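Sodium/sialic acid symporter SiaT (Proteus mirabilis, PDB 5NV9) couples the inward Na+ gradient to the uptake of the sialic acid N-acetylneuraminic acid, carrying two sodium ions with each sugar across the inner membrane. Local coordinates at residues V24-Y27 against F28-Q32; A193-I196 against F197-C201; I211-T214 against T215-D219. All blocks are in the same frame, centred on the assembly; numbering follows the deposited sequence.

Interaction 1: residues V24-Y27 against F28-Q32; sequences VGVY and FSKRQ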
# COMPACT_ATOMS: atom_id res chain seq x y z
N VAL A 24 -1.08 -4.12 22.11
CA VAL A 24 -0.79 -2.75 21.65
C VAL A 24 -2.10 -1.92 21.43
O VAL A 24 -2.24 -0.80 21.95
CB VAL A 24 0.06 -2.73 20.36
CG1 VAL A 24 0.25 -1.30 19.89
CG2 VAL A 24 1.41 -3.36 20.63
N GLY A 25 -3.06 -2.48 20.71
CA GLY A 25 -4.40 -1.85 20.54
C GLY A 25 -5.11 -1.45 21.84
O GLY A 25 -5.67 -0.34 21.97
N VAL A 26 -5.15 -2.37 22.79
CA VAL A 26 -5.74 -2.10 24.12
C VAL A 26 -5.01 -0.95 24.81
O VAL A 26 -5.64 -0.08 25.36
CB VAL A 26 -5.69 -3.36 25.02
CG1 VAL A 26 -6.16 -3.03 26.46
CG2 VAL A 26 -6.53 -4.48 24.43
N TYR A 27 -3.69 -0.95 24.77
CA TYR A 27 -2.87 0.09 25.38
C TYR A 27 -3.21 1.51 24.82
O TYR A 27 -3.41 2.49 25.55
CB TYR A 27 -1.36 -0.31 25.22
CG TYR A 27 -0.38 0.71 25.75
CD1 TYR A 27 0.20 0.58 27.02
CD2 TYR A 27 -0.08 1.83 25.00
CE1 TYR A 27 1.07 1.56 27.50
CE2 TYR A 27 0.79 2.80 25.47
CZ TYR A 27 1.36 2.66 26.70
OH TYR A 27 2.20 3.67 27.10
N PHE A 28 -3.31 1.62 23.50
CA PHE A 28 -3.61 2.92 22.90
C PHE A 28 -5.09 3.33 22.89
O PHE A 28 -5.41 4.47 22.48
CB PHE A 28 -2.97 2.95 21.48
CG PHE A 28 -1.50 3.12 21.54
CD1 PHE A 28 -0.99 4.38 21.88
CD2 PHE A 28 -0.63 2.02 21.41
CE1 PHE A 28 0.37 4.56 22.01
CE2 PHE A 28 0.73 2.19 21.48
CZ PHE A 28 1.23 3.46 21.83
N SER A 29 -5.99 2.43 23.32
CA SER A 29 -7.43 2.74 23.30
C SER A 29 -7.80 3.78 24.37
O SER A 29 -8.73 4.55 24.19
CB SER A 29 -8.27 1.50 23.48
OG SER A 29 -7.94 0.94 24.74
N LYS A 30 -6.99 3.85 25.42
CA LYS A 30 -7.24 4.72 26.56
C LYS A 30 -7.19 6.19 26.20
O LYS A 30 -7.94 6.98 26.76
CB LYS A 30 -6.21 4.43 27.67
CG LYS A 30 -6.06 2.93 27.98
CD LYS A 30 -4.93 2.64 28.96
CE LYS A 30 -4.58 1.17 28.98
NZ LYS A 30 -5.79 0.30 29.05
N ARG A 31 -6.32 6.55 25.27
CA ARG A 31 -6.19 7.95 24.88
C ARG A 31 -7.11 8.40 23.71
O ARG A 31 -6.92 9.50 23.18
CB ARG A 31 -4.73 8.24 24.53
CG ARG A 31 -4.26 7.63 23.23
CD ARG A 31 -2.77 7.83 23.07
NE ARG A 31 -2.02 7.10 24.08
CZ ARG A 31 -0.69 7.09 24.16
NH1 ARG A 31 0.05 7.75 23.29
NH2 ARG A 31 -0.12 6.39 25.12
N GLN A 32 -8.09 7.59 23.31
CA GLN A 32 -8.96 7.97 22.18
C GLN A 32 -10.13 8.77 22.64
O GLN A 32 -11.21 8.26 22.79
CB GLN A 32 -9.48 6.74 21.42
CG GLN A 32 -8.39 5.81 20.90
CD GLN A 32 -7.29 6.51 20.14
OE1 GLN A 32 -7.55 7.42 19.32
NE2 GLN A 32 -6.06 6.08 20.37
O HOH W 1 -3.22 5.31 25.50
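Y27 and F28 meet as a T-shaped aromatic pair: an edge of the tyrosine ring stands on a face of the phenylalanine, centroids 4.9 Å apart and planes at 70°. Y27 CD2 sits over the middle of the F28 ring, and V24 CG1 reaches the same ring from the preceding turn, 3.8 Å from F28 CD2. R31 lies close to both rings: its NH2 comes obliquely to within 3.7 Å of Y27 CE2, and F28 CE1 lies over one guanidinium face, toward its rim.

Behind these side chains the helix runs out. F28 N still makes a regular bond to V24 O, whereas V26 O takes two bonds from the same face: a short, better directed one from S29 OG at 2.6 Å, and one from S29 N at 3.3 Å, which stands above the carbonyl plane. The hydroxyl folds back because OG stands between backbone N and carbonyl carbon (chi1 61°). A type I turn from S29 to Q32 follows, and Q32 NE2 bonds to F28 O at 2.7 Å. One water donates to Y27 O and accepts from R31 NE at 2.6 Å.

This is the cytoplasmic end of helix 8-29, packed on helix 155-203. V24 touches T181 and I184, the F28 ring lies nearly parallel to that of W180, and R31 NH1 forms a salt bridge with E176, while Q32 touches helix 35-40.

Interaction 2: residues A193-I196 against F197-C201; sequences AVLI and FIMIC
Regular alpha-helical i to i+4 packing is exemplified here where the transmembrane part of helix 155-203 comes to its periplasmic end in this LeuT-fold transporter. Four successive backbone bonds join the turns, from F197, I198, M199 and I200 to the carbonyls four residues earlier; that of I198 N to V194 O is almost straight, at 3.0 Å and 176°.

Side chains follow the same spacing. V194 and I198 meet at an angle, V194 CG1 lying 3.7 Å from I198 CD1. I196 and I200 instead extend in the same direction, flank to flank, with I196 CG2 and I200 CD1 3.8 Å apart. In this second pair the touching methyl of I196 is anti to its backbone N, while I200 uses its longer branch: CG1, anti to the carbonyl carbon (chi1 -60°), carries CD1 back along the helix. A looser contact joins L195 CG to CG of the selenomethionine M199 at 4.4 Å. Within the later turn, C201 SG lies over one face of the F197 ring, displaced toward its rim.

Around the helix, F197 and I200 pack on helix 267-301, I196 and I200 on helix 315-323, and F197 and C201 on I208 of helix 207-217. Between the two segments the side chains thus meet through hydrocarbon alone, and the polar bonds are all backbone to backbone: hydrogen bonding sets the helical geometry, while I196 and I200 are buried against apolar neighbours and the more exposed V194 and I198 probably face lipid.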
# COMPACT_ATOMS: atom_id res chain seq x y z
N ALA A 193 12.39 -11.05 6.01
CA ALA A 193 12.85 -11.21 4.65
C ALA A 193 14.35 -11.46 4.65
O ALA A 193 14.85 -12.27 3.88
CB ALA A 193 12.49 -9.99 3.83
N VAL A 194 15.08 -10.79 5.52
CA VAL A 194 16.54 -10.96 5.57
C VAL A 194 16.87 -12.43 5.99
O VAL A 194 17.83 -13.07 5.48
CB VAL A 194 17.16 -9.98 6.54
CG1 VAL A 194 18.59 -10.35 6.85
CG2 VAL A 194 17.06 -8.57 5.98
N LEU A 195 16.05 -12.96 6.90
CA LEU A 195 16.31 -14.25 7.47
C LEU A 195 16.03 -15.36 6.44
O LEU A 195 16.72 -16.36 6.41
CB LEU A 195 15.44 -14.45 8.72
CG LEU A 195 15.74 -15.76 9.45
CD1 LEU A 195 17.16 -15.80 10.04
CD2 LEU A 195 14.68 -15.92 10.50
N ILE A 196 14.97 -15.19 5.65
CA ILE A 196 14.63 -16.12 4.51
C ILE A 196 15.79 -16.15 3.53
O ILE A 196 16.26 -17.22 3.12
CB ILE A 196 13.36 -15.68 3.76
CG1 ILE A 196 12.10 -15.85 4.64
CG2 ILE A 196 13.21 -16.50 2.48
CD1 ILE A 196 10.89 -15.05 4.20
N PHE A 197 16.26 -14.98 3.15
CA PHE A 197 17.39 -14.91 2.24
C PHE A 197 18.60 -15.74 2.77
O PHE A 197 19.09 -16.63 2.10
CB PHE A 197 17.83 -13.46 1.97
CG PHE A 197 18.95 -13.39 0.97
CD1 PHE A 197 18.74 -13.83 -0.33
CD2 PHE A 197 20.20 -12.97 1.36
CE1 PHE A 197 19.78 -13.78 -1.25
CE2 PHE A 197 21.25 -12.96 0.46
CZ PHE A 197 21.05 -13.37 -0.85
N ILE A 198 19.03 -15.42 3.96
CA ILE A 198 20.12 -16.13 4.62
C ILE A 198 20.03 -17.66 4.61
O ILE A 198 21.01 -18.35 4.27
CB ILE A 198 20.30 -15.61 6.06
CG1 ILE A 198 20.87 -14.20 6.00
CG2 ILE A 198 21.25 -16.53 6.86
CD1 ILE A 198 20.66 -13.42 7.27
N MSE A 199 18.86 -18.16 4.99
CA MSE A 199 18.58 -19.56 5.01
C MSE A 199 18.64 -20.20 3.66
O MSE A 199 19.10 -21.36 3.56
CB MSE A 199 17.19 -19.83 5.61
CG MSE A 199 17.14 -19.21 7.04
SE MSE A 199 16.51 -20.48 8.44
CE MSE A 199 17.89 -21.80 7.91
N ILE A 200 18.13 -19.52 2.62
CA ILE A 200 18.23 -20.06 1.28
C ILE A 200 19.71 -20.08 0.88
O ILE A 200 20.14 -21.02 0.26
CB ILE A 200 17.45 -19.29 0.19
CG1 ILE A 200 15.96 -19.24 0.49
CG2 ILE A 200 17.65 -19.98 -1.17
CD1 ILE A 200 15.24 -18.14 -0.28
N CYS A 201 20.48 -19.05 1.22
CA CYS A 201 21.92 -19.08 0.89
C CYS A 201 22.62 -20.29 1.51
O CYS A 201 23.47 -20.88 0.83
CB CYS A 201 22.69 -17.85 1.35
SG CYS A 201 22.41 -16.32 0.48

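Interaction 3: residues I211-T214 against T215-D219; sequences IFTT and TAQAD
I211 O is gripped by two donors of a single residue: T215 OG1 at 2.8 Å and T215 N at 3.1 Å. They arrive from opposite faces of the carbonyl plane, so the hydroxyl bond is made in addition to the helical one, which keeps a normal length and an N-H...O angle of 156°. This is the familiar habit of a threonine inside an alpha helix, where the side chain bonds to the carbonyl one turn back; here it occurs in the last turns of the short periplasmic helix 207-217, which ends in a Schellman motif. The torsion explains the reach, since at chi1 -60° OG1 stands beside the backbone N and both donors face the preceding turn.

Three more backbone bonds continue the ladder. A216 N reaches F212 O and Q217 N reaches T213 O, each at 2.8 Å, and A218 N reaches T214 O at 2.9 Å. Beside them the T213 and Q217 side chains run parallel, one turn apart, with T213 CG2 3.9 Å from Q217 OE1. The hydroxyl of T214 repeats the pattern of T215 one residue earlier, for its OG1 bonds to the backbone oxygen of E210. Two consecutive threonines therefore each return a hydroxyl to the previous turn.

The flank formed by I211, T214 and T215, of which I211 and T215 are buried, lies on helix 267-301 at A294, S293 and V297. F221, in the loop that follows, touches T215 and A216, and its ring also meets that of F212. At the C-terminal end, D219 leaves helical geometry with a positive phi of 61°, and its backbone N turns back to A216 O at 2.9 Å.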
# COMPACT_ATOMS: atom_id res chain seq x y z
N ILE A 211 24.44 -18.21 -6.07
CA ILE A 211 23.20 -17.54 -6.36
C ILE A 211 23.41 -16.35 -7.31
O ILE A 211 22.69 -16.23 -8.30
CB ILE A 211 22.50 -17.07 -5.08
CG1 ILE A 211 21.92 -18.28 -4.36
CG2 ILE A 211 21.39 -16.05 -5.41
CD1 ILE A 211 21.53 -18.03 -2.91
N PHE A 212 24.42 -15.52 -7.04
CA PHE A 212 24.77 -14.40 -7.88
C PHE A 212 25.08 -14.78 -9.34
O PHE A 212 24.51 -14.17 -10.28
CB PHE A 212 25.95 -13.58 -7.32
CG PHE A 212 26.31 -12.40 -8.18
CD1 PHE A 212 25.59 -11.20 -8.09
CD2 PHE A 212 27.36 -12.47 -9.07
CE1 PHE A 212 25.90 -10.12 -8.89
CE2 PHE A 212 27.70 -11.38 -9.86
CZ PHE A 212 26.96 -10.21 -9.78
N THR A 213 26.00 -15.71 -9.48
CA THR A 213 26.59 -16.12 -10.77
C THR A 213 25.59 -16.79 -11.65
O THR A 213 25.49 -16.43 -12.84
CB THR A 213 27.77 -17.08 -10.54
OG1 THR A 213 28.87 -16.27 -10.15
CG2 THR A 213 28.20 -17.82 -11.79
N THR A 214 24.83 -17.72 -11.06
CA THR A 214 23.78 -18.39 -11.81
C THR A 214 22.72 -17.39 -12.30
O THR A 214 22.27 -17.41 -13.48
CB THR A 214 23.06 -19.43 -10.97
OG1 THR A 214 23.99 -20.37 -10.47
CG2 THR A 214 22.00 -20.16 -11.80
N THR A 215 22.32 -16.49 -11.40
CA THR A 215 21.35 -15.49 -11.76
C THR A 215 21.86 -14.59 -12.86
O THR A 215 21.11 -14.28 -13.78
CB THR A 215 20.87 -14.66 -10.53
OG1 THR A 215 20.27 -15.52 -9.59
CG2 THR A 215 19.85 -13.69 -10.93
N ALA A 216 23.09 -14.11 -12.73
CA ALA A 216 23.64 -13.22 -13.73
C ALA A 216 23.79 -13.97 -15.08
O ALA A 216 23.46 -13.43 -16.13
CB ALA A 216 24.97 -12.62 -13.28
N GLN A 217 24.19 -15.23 -15.03
CA GLN A 217 24.34 -16.06 -16.25
C GLN A 217 23.04 -16.33 -16.95
O GLN A 217 23.02 -16.46 -18.18
CB GLN A 217 24.98 -17.42 -15.91
CG GLN A 217 26.47 -17.40 -15.98
CD GLN A 217 27.04 -18.77 -15.66
OE1 GLN A 217 26.45 -19.52 -14.88
NE2 GLN A 217 28.18 -19.12 -16.29
N ALA A 218 21.96 -16.50 -16.18
CA ALA A 218 20.67 -16.63 -16.79
C ALA A 218 20.08 -15.23 -17.25
O ALA A 218 18.99 -15.16 -17.69
CB ALA A 218 19.71 -17.36 -15.81
N ASP A 219 20.82 -14.14 -17.11
CA ASP A 219 20.36 -12.82 -17.47
C ASP A 219 19.11 -12.42 -16.66
O ASP A 219 18.20 -11.81 -17.17
CB ASP A 219 20.10 -12.77 -18.99
CG ASP A 219 20.27 -11.38 -19.58
OD1 ASP A 219 21.01 -10.55 -19.00
OD2 ASP A 219 19.65 -11.10 -20.64

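The three contacts illustrate local helix packing at different levels of one LeuT-fold transporter. Interactions 2 and 3 lie on consecutive helices, their centres about 18 Å apart, and they touch where C201 SG packs 3.9 Å from I211 CD1; both also rest on A294 of helix 267-301. Interaction 1, at the cytoplasmic end, lies across the chain's centre from interaction 3, about 49 Å between centres, yet its partner helix 155-203 is the one that carries interaction 2. Towards the transport sites, the V24 side chain is about 11 Å from a bound sodium ion, and that of A193 about 11 Å from the sialic acid, while interaction 3 is remote from both.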